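Local coordinates for protein dephospho-CoA kinase (PDB 4TTR) that probably phosphorylates the 3'-hydroxyl group of dephosphocoenzyme A with ATP, the last step in making coenzyme A, at residues A[52-57]-A[62-67]. Numbering follows the deposited sequence. Where two conformers were deposited one is given.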
ATOM      1  N   GLU A  52     -12.671  -5.184   2.186  1.00 17.75           N
ATOM      2  CA  GLU A  52     -14.032  -5.362   1.706  1.00 20.07           C
ATOM      3  C   GLU A  52     -14.243  -6.810   1.293  1.00 19.22           C
ATOM      4  O   GLU A  52     -15.202  -7.450   1.721  1.00 18.47           O
ATOM      5  CB  GLU A  52     -14.330  -4.426   0.528  1.00 22.52           C
ATOM      6  CG  GLU A  52     -15.700  -4.653  -0.111  1.00 35.55           C
ATOM      7  CD  GLU A  52     -15.914  -3.825  -1.367  1.00 36.47           C
ATOM      8  OE1 GLU A  52     -16.892  -4.098  -2.096  1.00 36.68           O
ATOM      9  OE2 GLU A  52     -15.108  -2.906  -1.630  1.00 36.91           O
ATOM     10  N   LEU A  53     -13.330  -7.327   0.477  1.00 15.81           N
ATOM     11  CA  LEU A  53     -13.477  -8.661  -0.096  1.00 16.37           C
ATOM     12  C   LEU A  53     -13.087  -9.779   0.869  1.00 17.37           C
ATOM     13  O   LEU A  53     -13.051 -10.946   0.483  1.00 14.74           O
ATOM     14  CB  LEU A  53     -12.647  -8.770  -1.374  1.00 15.90           C
ATOM     15  CG  LEU A  53     -13.195  -7.937  -2.529  1.00 18.16           C
ATOM     16  CD1 LEU A  53     -12.185  -7.845  -3.657  1.00 20.97           C
ATOM     17  CD2 LEU A  53     -14.504  -8.533  -3.028  1.00 25.67           C
ATOM     18  N   THR A  54     -12.787  -9.415   2.113  1.00 15.39           N
ATOM     19  CA  THR A  54     -12.582 -10.395   3.171  1.00 18.03           C
ATOM     20  C   THR A  54     -13.539 -10.104   4.324  1.00 16.36           C
ATOM     21  O   THR A  54     -13.266 -10.434   5.478  1.00 15.00           O
ATOM     22  CB  THR A  54     -11.126 -10.403   3.670  1.00 15.95           C
ATOM     23  OG1 THR A  54     -10.720  -9.074   4.022  1.00 17.42           O
ATOM     24  CG2 THR A  54     -10.211 -10.934   2.585  1.00 13.06           C
ATOM     25  N   SER A  55     -14.666  -9.485   3.987  1.00 18.55           N
ATOM     26  CA  SER A  55     -15.761  -9.282   4.928  1.00 19.14           C
ATOM     27  C   SER A  55     -16.365 -10.618   5.326  1.00 16.80           C
ATOM     28  O   SER A  55     -16.105 -11.637   4.690  1.00 14.62           O
ATOM     29  CB  SER A  55     -16.846  -8.388   4.318  1.00 20.36           C
ATOM     30  OG  SER A  55     -16.520  -7.018   4.442  1.00 24.67           O
ATOM     31  N   LYS A  56     -17.192 -10.600   6.362  1.00 21.91           N
ATOM     32  CA  LYS A  56     -17.780 -11.821   6.898  1.00 22.28           C
ATOM     33  C   LYS A  56     -18.519 -12.625   5.820  1.00 25.23           C
ATOM     34  O   LYS A  56     -19.414 -12.117   5.143  1.00 20.66           O
ATOM     35  CB  LYS A  56     -18.732 -11.480   8.047  1.00 27.25           C
ATOM     36  CG  LYS A  56     -18.673 -12.452   9.218  1.00 48.69           C
ATOM     37  CD  LYS A  56     -19.587 -12.011  10.354  1.00 49.45           C
ATOM     38  CE  LYS A  56     -18.827 -11.212  11.406  1.00 54.00           C
ATOM     39  NZ  LYS A  56     -19.736 -10.395  12.259  1.00 60.32           N
ATOM     40  N   ASN A  57     -18.114 -13.886   5.680  1.00 20.31           N
ATOM     41  CA  ASN A  57     -18.727 -14.855   4.765  1.00 20.04           C
ATOM     42  C   ASN A  57     -18.580 -14.544   3.271  1.00 18.65           C
ATOM     43  O   ASN A  57     -19.361 -15.029   2.450  1.00 18.96           O
ATOM     44  CB  ASN A  57     -20.210 -15.031   5.119  1.00 17.90           C
ATOM     45  CG  ASN A  57     -20.425 -16.106   6.162  1.00 21.07           C
ATOM     46  OD1 ASN A  57     -19.942 -17.231   6.018  1.00 21.99           O
ATOM     47  ND2 ASN A  57     -21.138 -15.765   7.230  1.00 28.32           N
ATOM     48  N   GLN A  62     -13.669 -17.040   3.793  1.00 15.14           N
ATOM     49  CA  GLN A  62     -13.804 -18.458   4.101  1.00 16.10           C
ATOM     50  C   GLN A  62     -12.495 -19.212   3.864  1.00 16.80           C
ATOM     51  O   GLN A  62     -12.102 -20.048   4.677  1.00 15.91           O
ATOM     52  CB  GLN A  62     -14.930 -19.076   3.266  1.00 14.07           C
ATOM     53  CG  GLN A  62     -16.328 -18.601   3.675  1.00 15.26           C
ATOM     54  CD  GLN A  62     -17.376 -18.790   2.586  1.00 15.97           C
ATOM     55  OE1 GLN A  62     -17.069 -19.229   1.478  1.00 15.33           O
ATOM     56  NE2 GLN A  62     -18.623 -18.458   2.903  1.00 16.99           N
ATOM     57  N   ASP A  63     -11.825 -18.915   2.755  1.00 14.96           N
ATOM     58  CA  ASP A  63     -10.582 -19.597   2.406  1.00 15.49           C
ATOM     59  C   ASP A  63      -9.452 -19.231   3.365  1.00 18.11           C
ATOM     60  O   ASP A  63      -8.603 -20.063   3.681  1.00 16.64           O
ATOM     61  CB  ASP A  63     -10.166 -19.262   0.975  1.00 17.62           C
ATOM     62  CG  ASP A  63     -11.186 -19.711  -0.053  1.00 21.32           C
ATOM     63  OD1 ASP A  63     -12.008 -20.599   0.259  1.00 19.39           O
ATOM     64  OD2 ASP A  63     -11.159 -19.176  -1.179  1.00 25.59           O
ATOM     65  N   ILE A  64      -9.441 -17.980   3.812  1.00 14.33           N
ATOM     66  CA  ILE A  64      -8.447 -17.504   4.763  1.00 15.65           C
ATOM     67  C   ILE A  64      -8.564 -18.252   6.093  1.00 17.49           C
ATOM     68  O   ILE A  64      -7.564 -18.721   6.640  1.00 14.10           O
ATOM     69  CB  ILE A  64      -8.595 -15.978   4.992  1.00 12.79           C
ATOM     70  CG1 ILE A  64      -8.058 -15.221   3.777  1.00 17.16           C
ATOM     71  CG2 ILE A  64      -7.834 -15.521   6.239  1.00 18.20           C
ATOM     72  CD1 ILE A  64      -8.424 -13.751   3.743  1.00 13.30           C
ATOM     73  N   ILE A  65      -9.784 -18.371   6.603  1.00 15.46           N
ATOM     74  CA  ILE A  65     -10.016 -19.026   7.889  1.00 15.99           C
ATOM     75  C   ILE A  65      -9.770 -20.527   7.793  1.00 16.47           C
ATOM     76  O   ILE A  65      -9.252 -21.137   8.729  1.00 15.51           O
ATOM     77  CB  ILE A  65     -11.444 -18.752   8.393  1.00 15.80           C
ATOM     78  CG1 ILE A  65     -11.571 -17.275   8.762  1.00 16.61           C
ATOM     79  CG2 ILE A  65     -11.786 -19.619   9.608  1.00 18.00           C
ATOM     80  CD1 ILE A  65     -12.995 -16.794   8.881  1.00 18.85           C
ATOM     81  N   SER A  66     -10.137 -21.130   6.669  1.00 14.02           N
ATOM     82  CA  SER A  66      -9.892 -22.551   6.471  0.66 18.43           C
ATOM     83  C   SER A  66      -8.392 -22.811   6.361  1.00 19.37           C
ATOM     84  O   SER A  66      -7.889 -23.827   6.841  1.00 20.49           O
ATOM     85  CB  SER A  66     -10.615 -23.059   5.223  0.66 20.06           C
ATOM     86  OG  SER A  66      -9.762 -23.045   4.093  0.66 33.37           O
ATOM     87  N   HIS A  67      -7.680 -21.880   5.736  1.00 17.16           N
ATOM     88  CA  HIS A  67      -6.243 -22.022   5.522  1.00 18.69           C
ATOM     89  C   HIS A  67      -5.437 -21.830   6.804  1.00 15.06           C
ATOM     90  O   HIS A  67      -4.605 -22.667   7.156  1.00 15.58           O
ATOM     91  CB  HIS A  67      -5.773 -21.020   4.467  1.00 17.48           C
ATOM     92  CG  HIS A  67      -4.331 -21.164   4.094  1.00 16.39           C
ATOM     93  ND1 HIS A  67      -3.876 -22.159   3.258  1.00 18.37           N
ATOM     94  CD2 HIS A  67      -3.244 -20.436   4.441  1.00 16.96           C
ATOM     95  CE1 HIS A  67      -2.570 -22.038   3.104  1.00 20.10           C
ATOM     96  NE2 HIS A  67      -2.160 -21.002   3.813  1.00 17.76           N
TER
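With chi1 at 52°, Thr54 sets its OG1 between its own backbone N and carbonyl carbon and swings CG2 out beside the N, while Ile64, chi1 -74° and its chain extended from CG1 to CD1, reaches out to meet it. The two methyls, Thr54 CG2 and Ile64 CD1, touch end to end at 3.5 Å, the side chains running roughly at right angles. This is the inner half of a helix-loop-helix connection in the P-loop kinase fold: helix 46-52 ends, the loop turns, and helix 59-68 leads away, with Ile64 just over one turn in. Leu79 lies against both Thr54 and Ile64, and Leu102 of helix 92-115 also packs on Thr54, so the methyl pair is buried. Thr54 OG1 is hydrogen-bonded to Ala50 O in the last turns of helix 46-52 and to Arg81 NH1.

The outer half is polar and has no hydrogen bond across the two segments. Gln62 stretches back over the loop until NE2 stands 3.5 Å from Asn57 O and 3.6 Å from Asn57 OD1, and the two amide planes are turned 75° from each other. Both residues are exposed, whereas Thr54 and Ile64 are buried. Asn57 has left-handed backbone angles just before helix 59-68 starts. At the other end of the loop, Glu52 O takes two donors from one residue, both from the same face of its carbonyl plane: Ser55 N at 3.1 Å and Ser55 OG, likewise at 3.1 Å.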